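Local coordinates for substrate binding periplasmic protein (Ralstonia solanacearum, PDB 3LOP), which probably captures leucine or a related amino acid in the cleft between its two lobes, as a substrate-binding component of a periplasmic uptake system, at residues 122-125 / 126-129; 332-335 / 336-339; 153-156 / 157-161. All coordinates share one frame; numbering follows the deposited sequence.

Contact 1. Residues 122-125 / 126-129; sequences KASY and QQEI. With LEU (leucine), chain B.
From Ser124 to Ile129 the backbone passes from an extended loop into the first turn of helix 125-138, where Glu128 N donates to Ser124 O (3.1 Å) and Ile129 N to Tyr125 O (2.8 Å). Ser124 is the N-cap. With OG lying between its own backbone N and carbonyl carbon (chi1 75°), the hydroxyl swings round to the open helix end and accepts from Gln127 N at 3.2 Å, with the N-H pointing fairly straight at it (157°). Gln127 CG also touches this oxygen, at 3.3 Å from Ser124 OG.

Tyr125 and Glu128 run side by side in the same direction. The carboxylate sits at the edge of the tyrosine ring and close to its plane, Glu128 OE2 lying 3.5 Å from Tyr125 CD1, while the two groups are turned 67° against each other. At its hydroxyl end the phenol reaches the bound leucine, though the spacing between the hydroxyl and the ligand's CD1 is too short to be trusted. Lys122 brings the end of its chain near the same carboxylate, yet the charged groups do not meet: a water accepts a hydrogen bond from Lys122 NZ and donates to Ala123 O and to Glu128 OE2 (2.6 Å). Ser229 also bonds to Glu128 OE2, and the magnesium ion lies beside Tyr125, Lys122 and Ala106.

The buried carboxylate is thus gripped by water and hydroxyl instead of by the lysine directly, and the nearby positive charge would be expected to favour its ionised form, while the cap supplies an acceptor for a first-turn N-H.

Contact 2. Residues 332-335 / 336-339; sequences FTDR and SRPG
Asp334 and Ser336 meet within an Asx turn, which overlaps a type I beta turn running from Asp334 to Arg337 in the loop between strands 329-331 and 344-348. The aspartate stretches away from its backbone N (chi1 180°), which carries its carboxylate forward over the turn. There OD1 accepts twice from one residue: from Ser336 N at 3.0 Å and from Ser336 OG at 2.7 Å. Both donors come from the same face of the carboxylate. The amide rises 45° out of its plane, whereas the hydroxyl arrives on the syn side with a smaller tilt.

The other oxygen, OD2, faces Arg337. Their charges form only a long salt bridge, with Asp334 OD2 3.7 Å from Arg337 NE and well out of the guanidinium plane, so that no N-H points at it; the aliphatic part of the arginine lies slightly nearer, Arg337 CD being 3.5 Å from Asp334 OD2. A water bridges the two ends of the turn, donating to Asp334 O (3.0 Å) and to Arg337 O (2.7 Å), and it lies in the plane of the Phe332 ring at its edge. At the base of the loop Phe332 CE1 approaches Gly339 CA to 3.8 Å, and the buried ring also meets Phe119 edge to face. Arg335 points to the same neighbourhood, bonding the carbonyls of Pro116 and Val118 and forming a cation-pi contact with Phe119.

With two bonds on OD1, the carboxylate's rotation is fixed chiefly by Ser336, and Arg337, exposed to solvent, adds a long charge interaction and aliphatic contact.

Contact 3. Residues 153-156 / 157-161; sequences LGKE and AITGV. With LEU (leucine), chain B.
Thr159 bonds back to Lys155, and Ala157 N to Leu153 O, along helix 152-166, the helical crossover of a beta-alpha-beta unit that links strand 144-149 to strand 174-178 in the parallel sheet of one lobe of the periplasmic binding protein fold. Regular helical bonds join the two halves, among them Ala157 N to Leu153 O at 3.1 Å and Ile158 N to Gly154 O at 2.9 Å, the latter almost straight (175°).

The tightly packed side turns Ile158 to Val146 and Tyr148 of strand 144-149, and Val161 to Ile129 of helix 125-138. Within the helix, Gly154 O lies against the side chains of the next turn, with Ile158 CG1 at 3.4 Å and Ala157 CB at 3.5 Å. At the N-terminal end, Leu153 lines the leucine pocket. Its CG stands away from its backbone N (chi1 169°), which sends the branched end toward the ligand; Leu153 CD2 and the ligand's CD2 meet at 3.7 Å, and Leu153 CB lies at the same distance from that methyl. This is aliphatic packing, methyl on methyl at CD2, consistent with an aliphatic ligand side chain.

Glu156 faces a neighbouring loop, where it touches Ala109 and turns its carboxylate to Ser110 N. The solvent side, with Lys155 and Thr159, is looser. Lys155 is exposed, its chain running alongside Thr159 in the same direction without close contact, Lys155 CG staying 4.0 Å from Thr159 OG1. What holds this face is the backbone oxygen of Lys155, which takes both donors of Thr159, N and OG1, each at 2.9 Å and from opposite faces of the carbonyl plane.

Overall arrangement
Along the chain the three contacts follow one another in series, none nesting in or crossing another. Contact 1 ends the loop after strand 118-119 of the five-stranded sheet and starts helix 125-138, which leads to the four-stranded sheet. Contact 3 comes next, in the crossover helix of that second sheet, and contact 2 closes a turn much later, between strands 329-331 and 344-348. Contact 1 joins the other two: Pro338 packs on Lys122 and Ala123, while Gly160 meets Gln126 and Leu153 meets Tyr125. Contacts 1 and 3 share the bound leucine. Contacts 2 and 3 do not touch, their nearest atoms being about 11 Å apart.

Contact 1. Residues 122-125 / 126-129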
# COMPACT_ATOMS: atom_id res chain seq x y z
N LYS A 122 2.06 -6.94 -2.86
CA LYS A 122 0.60 -7.04 -2.81
C LYS A 122 -0.11 -7.10 -4.15
O LYS A 122 0.38 -6.60 -5.17
CB LYS A 122 0.03 -5.89 -1.97
CG LYS A 122 0.16 -4.51 -2.59
CD LYS A 122 0.06 -3.45 -1.50
CE LYS A 122 -0.00 -2.04 -2.07
NZ LYS A 122 -1.39 -1.66 -2.47
N ALA A 123 -1.28 -7.75 -4.14
CA ALA A 123 -2.10 -7.86 -5.34
C ALA A 123 -2.31 -6.43 -5.84
O ALA A 123 -2.39 -5.50 -5.05
CB ALA A 123 -3.44 -8.51 -4.99
N SER A 124 -2.40 -6.29 -7.16
CA SER A 124 -2.53 -4.98 -7.81
C SER A 124 -3.86 -4.25 -7.68
O SER A 124 -4.87 -4.83 -7.30
CB SER A 124 -2.22 -5.14 -9.30
OG SER A 124 -3.32 -5.75 -9.96
N TYR A 125 -3.84 -2.96 -8.03
CA TYR A 125 -5.05 -2.15 -8.00
C TYR A 125 -6.08 -2.71 -8.98
O TYR A 125 -7.28 -2.70 -8.70
CB TYR A 125 -4.77 -0.70 -8.39
CG TYR A 125 -4.02 0.12 -7.36
CD1 TYR A 125 -4.10 -0.18 -6.00
CD2 TYR A 125 -3.27 1.22 -7.75
CE1 TYR A 125 -3.46 0.62 -5.06
CE2 TYR A 125 -2.63 2.02 -6.82
CZ TYR A 125 -2.73 1.72 -5.47
OH TYR A 125 -2.09 2.49 -4.54
N GLN A 126 -5.61 -3.19 -10.13
CA GLN A 126 -6.53 -3.74 -11.12
C GLN A 126 -7.23 -4.98 -10.56
O GLN A 126 -8.42 -5.18 -10.81
CB GLN A 126 -5.79 -4.10 -12.41
CG GLN A 126 -6.72 -4.43 -13.58
CD GLN A 126 -7.67 -3.29 -13.91
OE1 GLN A 126 -7.24 -2.17 -14.20
NE2 GLN A 126 -8.97 -3.57 -13.88
N GLN A 127 -6.51 -5.80 -9.81
CA GLN A 127 -7.12 -6.98 -9.21
C GLN A 127 -8.18 -6.54 -8.21
O GLN A 127 -9.25 -7.13 -8.13
CB GLN A 127 -6.08 -7.85 -8.51
CG GLN A 127 -5.08 -8.51 -9.44
CD GLN A 127 -4.15 -9.45 -8.70
OE1 GLN A 127 -4.53 -10.57 -8.34
NE2 GLN A 127 -2.93 -9.00 -8.45
N GLU A 128 -7.86 -5.50 -7.43
CA GLU A 128 -8.79 -4.97 -6.43
C GLU A 128 -10.05 -4.44 -7.12
O GLU A 128 -11.17 -4.74 -6.71
CB GLU A 128 -8.15 -3.81 -5.66
CG GLU A 128 -7.02 -4.18 -4.72
CD GLU A 128 -6.54 -2.98 -3.92
OE1 GLU A 128 -7.39 -2.32 -3.29
OE2 GLU A 128 -5.32 -2.69 -3.93
N ILE A 129 -9.85 -3.65 -8.16
CA ILE A 129 -10.95 -3.05 -8.91
C ILE A 129 -11.82 -4.12 -9.57
O ILE A 129 -13.05 -4.06 -9.48
CB ILE A 129 -10.41 -2.06 -9.96
CG1 ILE A 129 -9.76 -0.87 -9.25
CG2 ILE A 129 -11.54 -1.58 -10.87
CD1 ILE A 129 -9.04 0.10 -10.16
N LEU B . 1.08 4.67 -2.46
CA LEU B . -0.05 5.59 -2.16
C LEU B . -0.66 5.24 -0.81
O LEU B . -1.32 6.13 -0.24
CB LEU B . -1.10 5.46 -3.24
CG LEU B . -0.36 5.55 -4.57
CD1 LEU B . -0.94 4.61 -5.54
CD2 LEU B . -0.39 6.93 -5.08
OXT LEU B . -0.47 4.09 -0.36
O HOH W 1 -2.75 -2.93 -4.43

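Contact 2. Residues 332-335 / 336-339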
# COMPACT_ATOMS: atom_id res chain seq x y z
N PHE A 332 8.53 -14.27 -6.63
CA PHE A 332 9.07 -13.26 -7.53
C PHE A 332 9.67 -13.85 -8.80
O PHE A 332 10.26 -13.12 -9.60
CB PHE A 332 10.15 -12.41 -6.84
CG PHE A 332 9.63 -11.49 -5.77
CD1 PHE A 332 8.49 -10.72 -5.97
CD2 PHE A 332 10.33 -11.35 -4.57
CE1 PHE A 332 8.06 -9.82 -4.99
CE2 PHE A 332 9.91 -10.45 -3.59
CZ PHE A 332 8.77 -9.68 -3.80
N THR A 333 9.54 -15.16 -9.00
CA THR A 333 10.12 -15.78 -10.19
C THR A 333 9.44 -15.33 -11.48
O THR A 333 10.06 -15.35 -12.54
CB THR A 333 10.10 -17.33 -10.09
OG1 THR A 333 8.75 -17.80 -10.01
CG2 THR A 333 10.88 -17.79 -8.87
N ASP A 334 8.17 -14.94 -11.38
CA ASP A 334 7.42 -14.45 -12.53
C ASP A 334 7.33 -12.94 -12.33
O ASP A 334 6.51 -12.45 -11.55
CB ASP A 334 6.01 -15.05 -12.55
CG ASP A 334 5.19 -14.56 -13.73
OD1 ASP A 334 5.68 -13.69 -14.48
OD2 ASP A 334 4.05 -15.04 -13.91
N ARG A 335 8.16 -12.19 -13.05
CA ARG A 335 8.20 -10.74 -12.92
C ARG A 335 7.01 -9.99 -13.51
O ARG A 335 6.90 -8.77 -13.34
CB ARG A 335 9.50 -10.19 -13.52
CG ARG A 335 10.79 -10.81 -12.98
CD ARG A 335 10.88 -10.74 -11.45
NE ARG A 335 10.80 -9.38 -10.93
CZ ARG A 335 11.77 -8.48 -11.01
NH1 ARG A 335 12.92 -8.78 -11.60
NH2 ARG A 335 11.60 -7.27 -10.50
N SER A 336 6.11 -10.69 -14.19
CA SER A 336 4.96 -10.04 -14.81
C SER A 336 3.77 -9.85 -13.88
O SER A 336 2.77 -9.24 -14.26
CB SER A 336 4.51 -10.83 -16.04
OG SER A 336 3.93 -12.07 -15.67
N ARG A 337 3.87 -10.34 -12.65
CA ARG A 337 2.78 -10.22 -11.69
C ARG A 337 3.30 -9.93 -10.28
O ARG A 337 4.49 -10.05 -10.02
CB ARG A 337 1.97 -11.51 -11.66
CG ARG A 337 2.82 -12.75 -11.47
CD ARG A 337 1.97 -14.00 -11.36
NE ARG A 337 0.85 -13.98 -12.29
CZ ARG A 337 0.08 -15.03 -12.56
NH1 ARG A 337 0.30 -16.19 -11.96
NH2 ARG A 337 -0.93 -14.91 -13.41
N PRO A 338 2.40 -9.52 -9.37
CA PRO A 338 2.82 -9.23 -8.00
C PRO A 338 3.29 -10.50 -7.30
O PRO A 338 2.85 -11.60 -7.64
CB PRO A 338 1.54 -8.68 -7.36
CG PRO A 338 0.82 -8.06 -8.52
CD PRO A 338 1.01 -9.09 -9.60
N GLY A 339 4.19 -10.34 -6.33
CA GLY A 339 4.70 -11.49 -5.61
C GLY A 339 3.63 -12.30 -4.91
O GLY A 339 3.71 -13.53 -4.85
O HOH W 2 6.90 -10.90 -9.04

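Contact 3. Residues 153-156 / 157-161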
# COMPACT_ATOMS: atom_id res chain seq x y z
N LEU A 153 -2.16 8.09 -9.80
CA LEU A 153 -3.04 7.24 -9.00
C LEU A 153 -4.47 7.30 -9.52
O LEU A 153 -5.11 6.26 -9.70
CB LEU A 153 -3.02 7.66 -7.52
CG LEU A 153 -4.11 7.00 -6.66
CD1 LEU A 153 -3.94 5.49 -6.68
CD2 LEU A 153 -4.04 7.53 -5.23
N GLY A 154 -4.96 8.51 -9.76
CA GLY A 154 -6.32 8.68 -10.25
C GLY A 154 -6.50 8.06 -11.63
O GLY A 154 -7.55 7.50 -11.93
N LYS A 155 -5.48 8.19 -12.47
CA LYS A 155 -5.52 7.62 -13.81
C LYS A 155 -5.68 6.11 -13.73
O LYS A 155 -6.44 5.51 -14.49
CB LYS A 155 -4.25 7.98 -14.57
CG LYS A 155 -4.14 7.36 -15.95
CD LYS A 155 -2.81 7.70 -16.59
CE LYS A 155 -1.65 7.20 -15.74
NZ LYS A 155 -0.33 7.62 -16.28
N GLU A 156 -4.94 5.49 -12.81
CA GLU A 156 -5.02 4.04 -12.61
C GLU A 156 -6.44 3.65 -12.22
O GLU A 156 -7.00 2.67 -12.73
CB GLU A 156 -4.07 3.59 -11.50
CG GLU A 156 -2.59 3.59 -11.87
CD GLU A 156 -2.24 2.45 -12.81
OE1 GLU A 156 -2.51 1.28 -12.45
OE2 GLU A 156 -1.67 2.72 -13.89
N ALA A 157 -7.03 4.41 -11.30
CA ALA A 157 -8.38 4.15 -10.82
C ALA A 157 -9.43 4.29 -11.92
O ALA A 157 -10.24 3.39 -12.13
CB ALA A 157 -8.71 5.08 -9.66
N ILE A 158 -9.42 5.42 -12.62
CA ILE A 158 -10.39 5.64 -13.68
C ILE A 158 -10.26 4.61 -14.80
O ILE A 158 -11.25 4.02 -15.22
CB ILE A 158 -10.26 7.06 -14.29
CG1 ILE A 158 -10.66 8.11 -13.25
CG2 ILE A 158 -11.14 7.18 -15.53
CD1 ILE A 158 -12.13 8.05 -12.84
N THR A 159 -9.04 4.42 -15.29
CA THR A 159 -8.80 3.46 -16.36
C THR A 159 -9.24 2.06 -15.94
O THR A 159 -9.89 1.35 -16.70
CB THR A 159 -7.31 3.41 -16.73
OG1 THR A 159 -6.89 4.70 -17.20
CG2 THR A 159 -7.06 2.38 -17.83
N GLY A 160 -8.90 1.69 -14.71
CA GLY A 160 -9.25 0.38 -14.20
C GLY A 160 -10.75 0.16 -14.06
O GLY A 160 -11.27 -0.86 -14.50
N VAL A 161 -11.44 1.12 -13.46
CA VAL A 161 -12.87 1.01 -13.28
C VAL A 161 -13.58 1.00 -14.63
O VAL A 161 -14.53 0.24 -14.83
CB VAL A 161 -13.42 2.17 -12.41
CG1 VAL A 161 -14.94 2.15 -12.39
CG2 VAL A 161 -12.89 2.04 -10.99
N LEU B . 1.08 4.67 -2.46
CA LEU B . -0.05 5.59 -2.16
C LEU B . -0.66 5.24 -0.81
O LEU B . -1.32 6.13 -0.24
CB LEU B . -1.10 5.46 -3.24
CG LEU B . -0.36 5.55 -4.57
CD1 LEU B . -0.94 4.61 -5.54
CD2 LEU B . -0.39 6.93 -5.08
OXT LEU B . -0.47 4.09 -0.36